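Local coordinates for protein CD8 alpha antigen (PDB 5EDX) that probably serves as a T-cell co-receptor, its immunoglobulin V-set domains pairing into a homodimer expected to engage MHC class I molecules, at residues Ser13-Val24 with Asp75-Glu86. Numbering follows the deposited sequence.
Sequences SLGETVKLRCEV and DNFYLILHRFRE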
loop_
_atom_site.group_PDB
_atom_site.type_symbol
_atom_site.label_atom_id
_atom_site.label_comp_id
_atom_site.label_asym_id
_atom_site.label_seq_id
_atom_site.Cartn_x
_atom_site.Cartn_y
_atom_site.Cartn_z
ATOM N N SER A 13 15.359 -5.283 20.048
ATOM C CA SER A 13 16.672 -4.663 20.193
ATOM C C SER A 13 17.537 -5.034 18.997
ATOM O O SER A 13 17.217 -5.974 18.261
ATOM C CB SER A 13 17.334 -5.087 21.507
ATOM O OG SER A 13 17.422 -6.495 21.602
ATOM N N LEU A 14 18.620 -4.293 18.786
ATOM C CA LEU A 14 19.498 -4.563 17.655
ATOM C C LEU A 14 19.978 -6.012 17.665
ATOM O O LEU A 14 20.378 -6.532 18.712
ATOM C CB LEU A 14 20.698 -3.607 17.660
ATOM C CG LEU A 14 20.415 -2.124 17.422
ATOM C CD1 LEU A 14 21.705 -1.316 17.579
ATOM C CD2 LEU A 14 19.804 -1.898 16.052
ATOM N N GLY A 15 19.916 -6.662 16.504
ATOM C CA GLY A 15 20.419 -8.016 16.355
ATOM C C GLY A 15 19.427 -9.114 16.696
ATOM O O GLY A 15 19.703 -10.293 16.477
ATOM N N GLU A 16 18.272 -8.732 17.230
ATOM C CA GLU A 16 17.244 -9.695 17.619
ATOM C C GLU A 16 16.507 -10.246 16.402
ATOM O O GLU A 16 16.447 -9.604 15.356
ATOM C CB GLU A 16 16.243 -9.040 18.574
ATOM C CG GLU A 16 15.084 -9.939 18.976
ATOM C CD GLU A 16 14.096 -9.251 19.900
ATOM O OE1 GLU A 16 14.456 -8.200 20.480
ATOM O OE2 GLU A 16 12.966 -9.767 20.046
ATOM N N THR A 17 15.949 -11.442 16.543
ATOM C CA THR A 17 15.125 -12.030 15.493
ATOM C C THR A 17 13.661 -11.725 15.785
ATOM O O THR A 17 13.165 -12.029 16.876
ATOM C CB THR A 17 15.336 -13.550 15.419
ATOM O OG1 THR A 17 16.728 -13.823 15.202
ATOM C CG2 THR A 17 14.508 -14.166 14.289
ATOM N N VAL A 18 12.979 -11.108 14.821
ATOM C CA VAL A 18 11.563 -10.776 14.954
ATOM C C VAL A 18 10.756 -11.557 13.921
ATOM O O VAL A 18 11.112 -11.581 12.746
ATOM C CB VAL A 18 11.329 -9.260 14.751
ATOM C CG1 VAL A 18 9.849 -8.923 14.786
ATOM C CG2 VAL A 18 12.076 -8.465 15.808
ATOM N N LYS A 19 9.678 -12.200 14.358
ATOM C CA LYS A 19 8.839 -12.972 13.444
ATOM C C LYS A 19 7.406 -12.447 13.467
ATOM O O LYS A 19 6.772 -12.393 14.524
ATOM C CB LYS A 19 8.876 -14.459 13.808
ATOM C CG LYS A 19 8.023 -15.350 12.908
ATOM C CD LYS A 19 8.427 -16.805 13.095
ATOM C CE LYS A 19 7.700 -17.716 12.125
ATOM N NZ LYS A 19 8.249 -19.101 12.190
ATOM N N LEU A 20 6.912 -12.044 12.299
ATOM C CA LEU A 20 5.571 -11.486 12.166
ATOM C C LEU A 20 4.669 -12.452 11.411
ATOM O O LEU A 20 5.145 -13.205 10.567
ATOM C CB LEU A 20 5.631 -10.170 11.396
ATOM C CG LEU A 20 6.613 -9.116 11.907
ATOM C CD1 LEU A 20 6.567 -7.889 10.990
ATOM C CD2 LEU A 20 6.314 -8.735 13.353
ATOM N N ARG A 21 3.371 -12.421 11.703
ATOM C CA ARG A 21 2.426 -13.324 11.049
ATOM C C ARG A 21 1.180 -12.589 10.567
ATOM O O ARG A 21 0.621 -11.756 11.288
ATOM C CB ARG A 21 2.013 -14.438 12.016
ATOM C CG ARG A 21 1.156 -15.534 11.379
ATOM C CD ARG A 21 0.655 -16.520 12.432
ATOM N NE ARG A 21 -0.276 -15.874 13.349
ATOM C CZ ARG A 21 0.003 -15.558 14.609
ATOM N NH1 ARG A 21 -0.915 -14.959 15.357
ATOM N NH2 ARG A 21 1.192 -15.849 15.125
ATOM N N CYS A 22 0.755 -12.885 9.342
ATOM C CA CYS A 22 -0.591 -12.522 8.911
ATOM C C CYS A 22 -1.282 -13.757 8.357
ATOM O O CYS A 22 -0.748 -14.437 7.489
ATOM C CB CYS A 22 -0.602 -11.355 7.906
ATOM S SG CYS A 22 0.066 -11.661 6.247
ATOM N N GLU A 23 -2.455 -14.054 8.899
ATOM C CA GLU A 23 -3.269 -15.160 8.416
ATOM C C GLU A 23 -4.344 -14.586 7.514
ATOM O O GLU A 23 -5.035 -13.642 7.885
ATOM C CB GLU A 23 -3.906 -15.932 9.583
ATOM C CG GLU A 23 -4.761 -17.126 9.130
ATOM C CD GLU A 23 -5.436 -17.871 10.279
ATOM O OE1 GLU A 23 -6.056 -18.922 10.015
ATOM O OE2 GLU A 23 -5.362 -17.416 11.436
ATOM N N VAL A 24 -4.462 -15.134 6.311
ATOM C CA VAL A 24 -5.556 -14.771 5.429
ATOM C C VAL A 24 -6.657 -15.798 5.641
ATOM O O VAL A 24 -6.498 -16.963 5.279
ATOM C CB VAL A 24 -5.122 -14.769 3.957
ATOM C CG1 VAL A 24 -6.321 -14.493 3.045
ATOM C CG2 VAL A 24 -4.020 -13.744 3.736
ATOM N N ASP A 75 -2.565 -21.313 5.645
ATOM C CA ASP A 75 -3.128 -19.985 5.403
ATOM C C ASP A 75 -2.377 -18.894 6.164
ATOM O O ASP A 75 -2.827 -17.750 6.225
ATOM C CB ASP A 75 -4.619 -19.944 5.758
ATOM C CG ASP A 75 -4.883 -20.178 7.235
ATOM O OD1 ASP A 75 -6.009 -19.887 7.689
ATOM O OD2 ASP A 75 -3.975 -20.657 7.947
ATOM N N ASN A 76 -1.236 -19.252 6.740
ATOM C CA ASN A 76 -0.406 -18.288 7.462
ATOM C C ASN A 76 0.785 -17.811 6.644
ATOM O O ASN A 76 1.482 -18.610 6.025
ATOM C CB ASN A 76 0.104 -18.900 8.760
ATOM C CG ASN A 76 -1.008 -19.225 9.721
ATOM O OD1 ASN A 76 -1.744 -18.340 10.152
ATOM N ND2 ASN A 76 -1.138 -20.501 10.070
ATOM N N PHE A 77 1.018 -16.502 6.664
ATOM C CA PHE A 77 2.180 -15.913 6.013
ATOM C C PHE A 77 3.078 -15.287 7.075
ATOM O O PHE A 77 2.598 -14.656 8.013
ATOM C CB PHE A 77 1.740 -14.870 4.983
ATOM C CG PHE A 77 0.889 -15.437 3.881
ATOM C CD1 PHE A 77 -0.484 -15.558 4.037
ATOM C CD2 PHE A 77 1.469 -15.875 2.700
ATOM C CE1 PHE A 77 -1.269 -16.098 3.021
ATOM C CE2 PHE A 77 0.703 -16.403 1.684
ATOM C CZ PHE A 77 -0.673 -16.520 1.841
ATOM N N TYR A 78 4.384 -15.477 6.936
ATOM C CA TYR A 78 5.323 -15.011 7.942
ATOM C C TYR A 78 6.396 -14.138 7.329
ATOM O O TYR A 78 6.789 -14.340 6.181
ATOM C CB TYR A 78 5.993 -16.198 8.634
ATOM C CG TYR A 78 5.030 -17.081 9.386
ATOM C CD1 TYR A 78 4.730 -16.835 10.717
ATOM C CD2 TYR A 78 4.419 -18.158 8.762
ATOM C CE1 TYR A 78 3.839 -17.647 11.415
ATOM C CE2 TYR A 78 3.529 -18.977 9.451
ATOM C CZ TYR A 78 3.248 -18.714 10.774
ATOM O OH TYR A 78 2.361 -19.524 11.458
ATOM N N LEU A 79 6.865 -13.172 8.113
ATOM C CA LEU A 79 8.030 -12.371 7.755
ATOM C C LEU A 79 9.005 -12.476 8.912
ATOM O O LEU A 79 8.615 -12.348 10.070
ATOM C CB LEU A 79 7.638 -10.908 7.558
ATOM C CG LEU A 79 8.731 -10.014 6.974
ATOM C CD1 LEU A 79 8.917 -10.305 5.496
ATOM C CD2 LEU A 79 8.402 -8.546 7.188
ATOM N N ILE A 80 10.274 -12.712 8.603
ATOM C CA ILE A 80 11.272 -12.831 9.651
ATOM C C ILE A 80 12.342 -11.769 9.464
ATOM O O ILE A 80 12.980 -11.705 8.421
ATOM C CB ILE A 80 11.935 -14.216 9.652
ATOM C CG1 ILE A 80 10.905 -15.308 9.975
ATOM C CG2 ILE A 80 13.068 -14.250 10.670
ATOM C CD1 ILE A 80 10.179 -15.834 8.769
ATOM N N LEU A 81 12.510 -10.920 10.469
ATOM C CA LEU A 81 13.614 -9.972 10.492
ATOM C C LEU A 81 14.701 -10.666 11.309
ATOM O O LEU A 81 14.617 -10.741 12.534
ATOM C CB LEU A 81 13.181 -8.664 11.152
ATOM C CG LEU A 81 11.856 -8.058 10.670
ATOM C CD1 LEU A 81 11.509 -6.820 11.486
ATOM C CD2 LEU A 81 11.899 -7.731 9.181
ATOM N N HIS A 82 15.700 -11.203 10.617
ATOM C CA HIS A 82 16.646 -12.137 11.230
ATOM C C HIS A 82 17.616 -11.535 12.229
ATOM O O HIS A 82 17.998 -12.189 13.204
ATOM C CB HIS A 82 17.426 -12.872 10.143
ATOM C CG HIS A 82 16.627 -13.930 9.451
ATOM N ND1 HIS A 82 16.006 -13.722 8.241
ATOM C CD2 HIS A 82 16.332 -15.199 9.816
ATOM C CE1 HIS A 82 15.368 -14.825 7.881
ATOM N NE2 HIS A 82 15.548 -15.734 8.822
ATOM N N ARG A 83 18.030 -10.300 11.972
ATOM C CA ARG A 83 19.077 -9.668 12.753
ATOM C C ARG A 83 18.756 -8.183 12.764
ATOM O O ARG A 83 19.328 -7.399 12.005
ATOM C CB ARG A 83 20.435 -9.927 12.087
ATOM C CG ARG A 83 21.591 -10.146 13.047
ATOM C CD ARG A 83 22.820 -10.679 12.310
ATOM N NE ARG A 83 22.973 -12.125 12.445
ATOM C CZ ARG A 83 23.873 -12.848 11.783
ATOM N NH1 ARG A 83 24.698 -12.263 10.923
ATOM N NH2 ARG A 83 23.948 -14.158 11.972
ATOM N N PHE A 84 17.823 -7.812 13.634
ATOM C CA PHE A 84 17.128 -6.530 13.554
ATOM C C PHE A 84 18.082 -5.345 13.428
ATOM O O PHE A 84 18.951 -5.132 14.279
ATOM C CB PHE A 84 16.190 -6.371 14.758
ATOM C CG PHE A 84 15.249 -5.203 14.653
ATOM C CD1 PHE A 84 14.207 -5.218 13.741
ATOM C CD2 PHE A 84 15.385 -4.105 15.487
ATOM C CE1 PHE A 84 13.337 -4.154 13.645
ATOM C CE2 PHE A 84 14.509 -3.033 15.397
ATOM C CZ PHE A 84 13.488 -3.056 14.473
ATOM N N ARG A 85 17.919 -4.585 12.353
ATOM C CA ARG A 85 18.742 -3.408 12.108
ATOM C C ARG A 85 17.997 -2.143 12.528
ATOM O O ARG A 85 16.764 -2.123 12.600
ATOM C CB ARG A 85 19.129 -3.348 10.627
ATOM C CG ARG A 85 19.917 -4.575 10.154
ATOM C CD ARG A 85 19.956 -4.700 8.624
ATOM N NE ARG A 85 18.635 -4.962 8.058
ATOM C CZ ARG A 85 18.391 -5.147 6.764
ATOM N NH1 ARG A 85 19.380 -5.114 5.880
ATOM N NH2 ARG A 85 17.154 -5.366 6.347
ATOM N N GLU A 86 18.743 -1.082 12.811
ATOM C CA GLU A 86 18.128 0.177 13.205
ATOM C C GLU A 86 17.153 0.638 12.125
ATOM O O GLU A 86 16.062 1.136 12.415
ATOM C CB GLU A 86 19.210 1.231 13.436
ATOM C CG GLU A 86 18.674 2.545 13.962
ATOM C CD GLU A 86 19.771 3.435 14.504
ATOM O OE1 GLU A 86 20.957 3.082 14.340
ATOM O OE2 GLU A 86 19.448 4.484 15.097
HETATM O O HOH W 1 20.114 -12.230 14.824
HETATM O O HOH W 2 2.509 -18.887 14.546
HETATM O O HOH W 3 -2.442 -18.757 12.734
#
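The ring of Tyr78 lies between two side chains of the antiparallel partner strand 18-24, with Lys19 on one side of its plane and CG and CD of Arg21 on the other, near CE1. Lys19, extended throughout with CG anti to the backbone N (chi1 180°), brings its CE to 3.4 Å from CD1 of Tyr78 and sets NZ over the ring face, 4.8 Å from the ring centroid, in a cation-pi contact; NZ also hydrogen-bonds to Tyr71 OH of strand 68-73, whose ring stacks with Tyr78. Arg21 CG comes to 3.4 Å from Tyr78 CE1; the chain then bends at chi3 (66°), and its guanidinium stands 70° from the ring plane. Where strand 18-24 ends and strand 76-81 begins, Glu23 OE1 and Asp75 OD1 lie 2.5 Å apart with their carboxylate planes nearly perpendicular, close enough that one acid is probably protonated.

The opposite face of the sheet is apolar: Val18 meets Leu81, Leu20 packs beside Leu79, and Cys22 SG sits 3.8 Å from Phe77 CB. Val24 CG2 touches CE1 of the Phe77 ring at 3.7 Å.

Paired backbone hydrogen bonds join Val18 with Leu81, Leu20 with Leu79 and Cys22 with Phe77. Beyond the strands, Thr17 OG1 donates to His82 O at 2.9 Å, while the type II turn Ser13-Glu16 is fastened to Phe84 by Gly15 N to Phe84 O and Phe84 N to Glu16 O. A water donating to both Gly15 O and His82 O bridges the loops.

The apolar layer is pressed against Trp35 and Tyr92 of the second sheet, to which Cys22 is tied by its disulfide with Cys94. Strand 18-24 lies between 3-5 and 76-81, and 76-81 is next to 68-73, the A, B, E, D order of an immunoglobulin V-set sandwich.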